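Local coordinates for protein inorganic pyrophosphatase (Anaplasma phagocytophilum, PDB 3LD3) that probably hydrolyses inorganic pyrophosphate to two phosphate ions, using magnesium as its cofactor and working as a homohexamer, at residues P34-V39 with A132-Q137; A125-V130 with K184-S189. All coordinates share one frame; numbering follows the deposited sequence.

Contact 1 of 2, residues P34-V39 with A132-Q137; sequences PEEVNV and ATKVDQ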
loop_
_atom_site.group_PDB
_atom_site.type_symbol
_atom_site.label_atom_id
_atom_site.label_comp_id
_atom_site.label_asym_id
_atom_site.label_seq_id
_atom_site.Cartn_x
_atom_site.Cartn_y
_atom_site.Cartn_z
ATOM N N PRO A 34 -31.276 4.032 -17.310
ATOM C CA PRO A 34 -29.853 3.897 -17.554
ATOM C C PRO A 34 -29.029 5.172 -17.343
ATOM O O PRO A 34 -27.833 5.156 -17.599
ATOM C CB PRO A 34 -29.823 3.489 -19.042
ATOM C CG PRO A 34 -30.935 4.276 -19.616
ATOM C CD PRO A 34 -32.017 4.268 -18.566
ATOM N N GLU A 35 -29.640 6.269 -16.904
ATOM C CA GLU A 35 -28.933 7.546 -16.719
ATOM C C GLU A 35 -27.898 7.462 -15.588
ATOM O O GLU A 35 -26.816 8.019 -15.687
ATOM C CB GLU A 35 -29.911 8.687 -16.436
ATOM C CG GLU A 35 -30.995 8.866 -17.508
ATOM C CD GLU A 35 -30.417 9.227 -18.859
ATOM O OE1 GLU A 35 -29.440 10.008 -18.910
ATOM O OE2 GLU A 35 -30.957 8.739 -19.877
ATOM N N GLU A 36 -28.276 6.791 -14.508
ATOM C CA GLU A 36 -27.343 6.406 -13.429
ATOM C C GLU A 36 -27.625 4.945 -13.103
ATOM O O GLU A 36 -28.785 4.531 -13.048
ATOM C CB GLU A 36 -27.545 7.280 -12.165
ATOM C CG GLU A 36 -27.133 8.734 -12.362
ATOM C CD GLU A 36 -27.468 9.668 -11.216
ATOM O OE1 GLU A 36 -28.130 9.259 -10.259
ATOM O OE2 GLU A 36 -27.089 10.855 -11.321
ATOM N N VAL A 37 -26.567 4.174 -12.864
ATOM C CA VAL A 37 -26.718 2.751 -12.645
ATOM C C VAL A 37 -25.852 2.338 -11.481
ATOM O O VAL A 37 -24.867 3.023 -11.165
ATOM C CB VAL A 37 -26.335 1.910 -13.902
ATOM C CG1 VAL A 37 -27.288 2.233 -15.103
ATOM C CG2 VAL A 37 -24.884 2.177 -14.348
ATOM N N ASN A 38 -26.229 1.224 -10.863
ATOM C CA ASN A 38 -25.425 0.596 -9.819
ATOM C C ASN A 38 -24.403 -0.356 -10.430
ATOM O O ASN A 38 -24.719 -1.138 -11.342
ATOM C CB ASN A 38 -26.319 -0.198 -8.849
ATOM C CG ASN A 38 -27.330 0.642 -8.144
ATOM O OD1 ASN A 38 -27.097 1.831 -7.903
ATOM N ND2 ASN A 38 -28.476 0.029 -7.746
ATOM N N VAL A 39 -23.182 -0.317 -9.895
ATOM C CA VAL A 39 -22.119 -1.216 -10.294
ATOM C C VAL A 39 -21.567 -1.862 -9.028
ATOM O O VAL A 39 -21.171 -1.165 -8.117
ATOM C CB VAL A 39 -21.002 -0.492 -11.077
ATOM C CG1 VAL A 39 -19.852 -1.474 -11.457
ATOM C CG2 VAL A 39 -21.611 0.173 -12.360
ATOM N N ALA A 132 -21.580 9.065 -10.042
ATOM C CA ALA A 132 -22.678 10.026 -9.992
ATOM C C ALA A 132 -22.226 11.277 -9.242
ATOM O O ALA A 132 -21.412 11.224 -8.334
ATOM C CB ALA A 132 -23.894 9.409 -9.318
ATOM N N THR A 133 -22.789 12.422 -9.616
ATOM C CA THR A 133 -22.367 13.677 -8.994
ATOM C C THR A 133 -22.580 13.714 -7.459
ATOM O O THR A 133 -21.796 14.355 -6.780
ATOM C CB THR A 133 -22.982 14.903 -9.721
ATOM O OG1 THR A 133 -24.399 14.738 -9.785
ATOM C CG2 THR A 133 -22.399 15.043 -11.148
ATOM N N LYS A 134 -23.551 13.006 -6.909
ATOM C CA LYS A 134 -23.731 12.978 -5.447
ATOM C C LYS A 134 -22.623 12.198 -4.756
ATOM O O LYS A 134 -22.401 12.325 -3.550
ATOM C CB LYS A 134 -25.100 12.376 -5.091
ATOM C CG LYS A 134 -25.271 10.920 -5.593
ATOM C CD LYS A 134 -26.706 10.412 -5.545
ATOM C CE LYS A 134 -26.788 9.055 -6.267
ATOM N NZ LYS A 134 -27.430 8.038 -5.394
ATOM N N VAL A 135 -21.930 11.381 -5.537
ATOM C CA VAL A 135 -20.808 10.578 -5.040
ATOM C C VAL A 135 -19.484 11.334 -5.179
ATOM O O VAL A 135 -18.642 11.287 -4.270
ATOM C CB VAL A 135 -20.747 9.200 -5.779
ATOM C CG1 VAL A 135 -19.515 8.380 -5.351
ATOM C CG2 VAL A 135 -22.031 8.417 -5.543
ATOM N N ASP A 136 -19.292 12.033 -6.313
ATOM C CA ASP A 136 -18.107 12.892 -6.462
ATOM C C ASP A 136 -18.399 13.909 -7.547
ATOM O O ASP A 136 -18.728 13.505 -8.652
ATOM C CB ASP A 136 -16.891 12.064 -6.849
ATOM C CG ASP A 136 -15.571 12.801 -6.685
ATOM O OD1 ASP A 136 -15.564 14.043 -6.600
ATOM O OD2 ASP A 136 -14.506 12.114 -6.691
ATOM N N GLN A 137 -18.263 15.195 -7.247
ATOM C CA GLN A 137 -18.478 16.228 -8.284
ATOM C C GLN A 137 -17.275 16.425 -9.194
ATOM O O GLN A 137 -17.359 17.153 -10.185
ATOM C CB GLN A 137 -18.833 17.562 -7.665
ATOM C CG GLN A 137 -20.157 17.580 -6.958
ATOM C CD GLN A 137 -20.660 18.988 -6.743
ATOM O OE1 GLN A 137 -19.976 19.960 -7.053
ATOM N NE2 GLN A 137 -21.873 19.106 -6.246
HETATM O O HOH W 1 -26.103 12.309 -8.310
HETATM O O HOH W 2 -24.779 12.267 -11.648
#
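E36 reaches across to the turn that begins at A132, and the end of its carboxylate does the touching: OE2 lies 4.0 Å from the A132 CB methyl. The other oxygen, OE1, comes 4.2 Å from CE of K134, alongside the end of that lysine; the charges themselves, OE1 and K134 NZ, stay 5.1 Å apart, so any attraction between them acts at a distance. No direct hydrogen bond joins the two segments; two waters link them instead. One donates a hydrogen bond to E36 OE2 (2.7 Å) and accepts one from the backbone N of T133 (2.8 Å); the second accepts from K134 N (3.0 Å), with only a weak bond to E36 OE2. Glutamate suits this place because its chain is long enough: CG is anti to the carbonyl carbon (chi1 -68°), and the extension beyond it (chi2 173°) carries the carboxylate to the two waters that sit against the turn. That turn is a type I beta turn, A132 O accepting from V135 N at 2.8 Å and also from D136 N. The N-H groups of its two central residues, T133 and K134, are not used within the turn and donate to the waters. The small, buried A132 also packs on C108 of strand 106-119, the antiparallel neighbour of strand 37-41, to which V37 and V39 are joined by backbone hydrogen bonds with V109 and I107. Further out, V135 and D136 pack on F66 of a second subunit, and D136 is held by a salt bridge to R98.

Contact 2 of 2, residues A125-V130 with K184-S189; sequences AKVLAV and KELIRS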
loop_
_atom_site.group_PDB
_atom_site.type_symbol
_atom_site.label_atom_id
_atom_site.label_comp_id
_atom_site.label_asym_id
_atom_site.label_seq_id
_atom_site.Cartn_x
_atom_site.Cartn_y
_atom_site.Cartn_z
ATOM N N ALA A 125 -18.935 -5.767 -25.028
ATOM C CA ALA A 125 -18.704 -4.341 -24.862
ATOM C C ALA A 125 -18.416 -3.991 -23.418
ATOM O O ALA A 125 -18.921 -4.643 -22.513
ATOM C CB ALA A 125 -19.921 -3.543 -25.352
ATOM N N LYS A 126 -17.619 -2.951 -23.220
ATOM C CA LYS A 126 -17.270 -2.466 -21.883
ATOM C C LYS A 126 -17.759 -1.030 -21.745
ATOM O O LYS A 126 -17.295 -0.155 -22.437
ATOM C CB LYS A 126 -15.763 -2.523 -21.665
ATOM C CG LYS A 126 -15.155 -3.937 -21.803
ATOM C CD LYS A 126 -15.838 -4.996 -20.904
ATOM C CE LYS A 126 -15.174 -6.372 -21.176
ATOM N NZ LYS A 126 -15.917 -7.511 -20.646
ATOM N N VAL A 127 -18.721 -0.807 -20.859
ATOM C CA VAL A 127 -19.219 0.522 -20.588
ATOM C C VAL A 127 -18.169 1.252 -19.739
ATOM O O VAL A 127 -17.543 0.641 -18.858
ATOM C CB VAL A 127 -20.567 0.444 -19.842
ATOM C CG1 VAL A 127 -21.060 1.846 -19.343
ATOM C CG2 VAL A 127 -21.629 -0.187 -20.724
ATOM N N LEU A 128 -17.943 2.521 -20.046
ATOM C CA LEU A 128 -17.131 3.427 -19.255
ATOM C C LEU A 128 -18.011 4.418 -18.499
ATOM O O LEU A 128 -18.903 5.024 -19.074
ATOM C CB LEU A 128 -16.149 4.203 -20.127
ATOM C CG LEU A 128 -15.168 5.154 -19.429
ATOM C CD1 LEU A 128 -14.197 4.404 -18.469
ATOM C CD2 LEU A 128 -14.338 6.022 -20.437
ATOM N N ALA A 129 -17.767 4.541 -17.193
ATOM C CA ALA A 129 -18.594 5.392 -16.332
ATOM C C ALA A 129 -17.736 6.203 -15.346
ATOM O O ALA A 129 -16.566 5.872 -15.080
ATOM C CB ALA A 129 -19.642 4.542 -15.569
ATOM N N VAL A 130 -18.340 7.252 -14.800
ATOM C CA VAL A 130 -17.747 8.038 -13.730
ATOM C C VAL A 130 -18.741 8.036 -12.577
ATOM O O VAL A 130 -19.920 7.723 -12.780
ATOM C CB VAL A 130 -17.385 9.465 -14.164
ATOM C CG1 VAL A 130 -16.302 9.470 -15.315
ATOM C CG2 VAL A 130 -18.612 10.264 -14.625
ATOM N N LYS A 184 -25.970 4.148 -22.847
ATOM C CA LYS A 184 -27.254 4.069 -22.177
ATOM C C LYS A 184 -28.247 3.143 -22.904
ATOM O O LYS A 184 -29.001 2.426 -22.257
ATOM C CB LYS A 184 -27.832 5.487 -21.903
ATOM C CG LYS A 184 -26.943 6.257 -20.925
ATOM C CD LYS A 184 -27.459 7.627 -20.467
ATOM C CE LYS A 184 -27.226 8.663 -21.445
ATOM N NZ LYS A 184 -27.710 10.068 -21.086
ATOM N N GLU A 185 -28.266 3.145 -24.245
ATOM C CA GLU A 185 -29.198 2.287 -24.967
ATOM C C GLU A 185 -28.800 0.811 -24.821
ATOM O O GLU A 185 -29.667 -0.058 -24.703
ATOM C CB GLU A 185 -29.321 2.726 -26.436
ATOM C CG GLU A 185 -30.334 1.943 -27.245
ATOM C CD GLU A 185 -31.778 2.227 -26.890
ATOM O OE1 GLU A 185 -32.071 3.216 -26.167
ATOM O OE2 GLU A 185 -32.636 1.450 -27.372
ATOM N N LEU A 186 -27.501 0.542 -24.799
ATOM C CA LEU A 186 -27.001 -0.823 -24.531
ATOM C C LEU A 186 -27.496 -1.343 -23.169
ATOM O O LEU A 186 -27.950 -2.499 -23.031
ATOM C CB LEU A 186 -25.479 -0.833 -24.593
ATOM C CG LEU A 186 -24.728 -2.158 -24.376
ATOM C CD1 LEU A 186 -23.467 -2.248 -25.245
ATOM C CD2 LEU A 186 -24.384 -2.334 -22.899
ATOM N N ILE A 187 -27.367 -0.493 -22.162
ATOM C CA ILE A 187 -27.842 -0.793 -20.801
ATOM C C ILE A 187 -29.358 -1.021 -20.779
ATOM O O ILE A 187 -29.846 -1.998 -20.207
ATOM C CB ILE A 187 -27.387 0.304 -19.811
ATOM C CG1 ILE A 187 -25.848 0.314 -19.693
ATOM C CG2 ILE A 187 -28.050 0.114 -18.430
ATOM C CD1 ILE A 187 -25.312 1.546 -19.040
ATOM N N ARG A 188 -30.109 -0.143 -21.442
ATOM C CA ARG A 188 -31.559 -0.303 -21.557
ATOM C C ARG A 188 -31.913 -1.697 -22.083
ATOM O O ARG A 188 -32.759 -2.382 -21.505
ATOM C CB ARG A 188 -32.147 0.776 -22.492
ATOM C CG ARG A 188 -33.388 0.338 -23.239
ATOM C CD ARG A 188 -33.798 1.354 -24.285
ATOM N NE ARG A 188 -35.024 0.956 -24.950
ATOM C CZ ARG A 188 -36.229 1.180 -24.447
ATOM N NH1 ARG A 188 -36.339 1.772 -23.256
ATOM N NH2 ARG A 188 -37.309 0.789 -25.111
ATOM N N SER A 189 -31.287 -2.079 -23.193
ATOM C CA SER A 189 -31.475 -3.398 -23.814
ATOM C C SER A 189 -31.193 -4.548 -22.862
ATOM O O SER A 189 -31.946 -5.517 -22.825
ATOM C CB SER A 189 -30.600 -3.564 -25.042
ATOM O OG SER A 189 -31.128 -2.767 -26.071
#
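Between A125 and V127 on the strand and L186 and I187 on the helix no flat side-chain group takes part, so there are no ring faces or edges to fill, and the meeting is one of methyls alone. L186 spreads its fork over two strand residues: CD1 rests 3.8 Å from CB of A125, and CD2 passes 4.1 Å from CG2 of V127. V127 turns its other branch to the next helix residue, CG1 lying 4.3 Å from I187 CD1. That division follows from its first torsion (chi1 172°), which sets CG1 anti to the backbone N and leaves CG2 for L186. Here the C-terminal helix 180-195 lies on one face of strand 122-131, a strand of the mixed sheet that, as in other family members, probably forms the central beta barrel. A125 and V127, two apart, both look toward the helix, and aliphatic residues suit such an apolar seam, buried at V127 and I187 and partly open at A125 and L186. The CB of K126, between them, points away from the helix; its NZ forms salt bridges with D92 and D124, predicted magnesium ligands, and a hydrogen bond with Y77, a predicted substrate-binding residue. I187 also packs on P111, and V127 on V91 and V93.

From the N terminus, the chain passes 34-39 and enters the sheet, runs through 125-130, and almost at once reaches 132-137, where contact 1 closes a long loop of 92 residues, about half of them in strands and none in helices. It then goes through helix 150-162 and strand 172-179 before 184-189 closes the loop of contact 2. The four segments alternate, so the two loops cross rather than nest. They are also joined directly: E35 OE1 makes a 2.8 Å salt bridge with K184 NZ, while P34 and V37 pack on I187. Segment 34-39 is thus tied both to the turn after strand 122-131 and to the C-terminal helix.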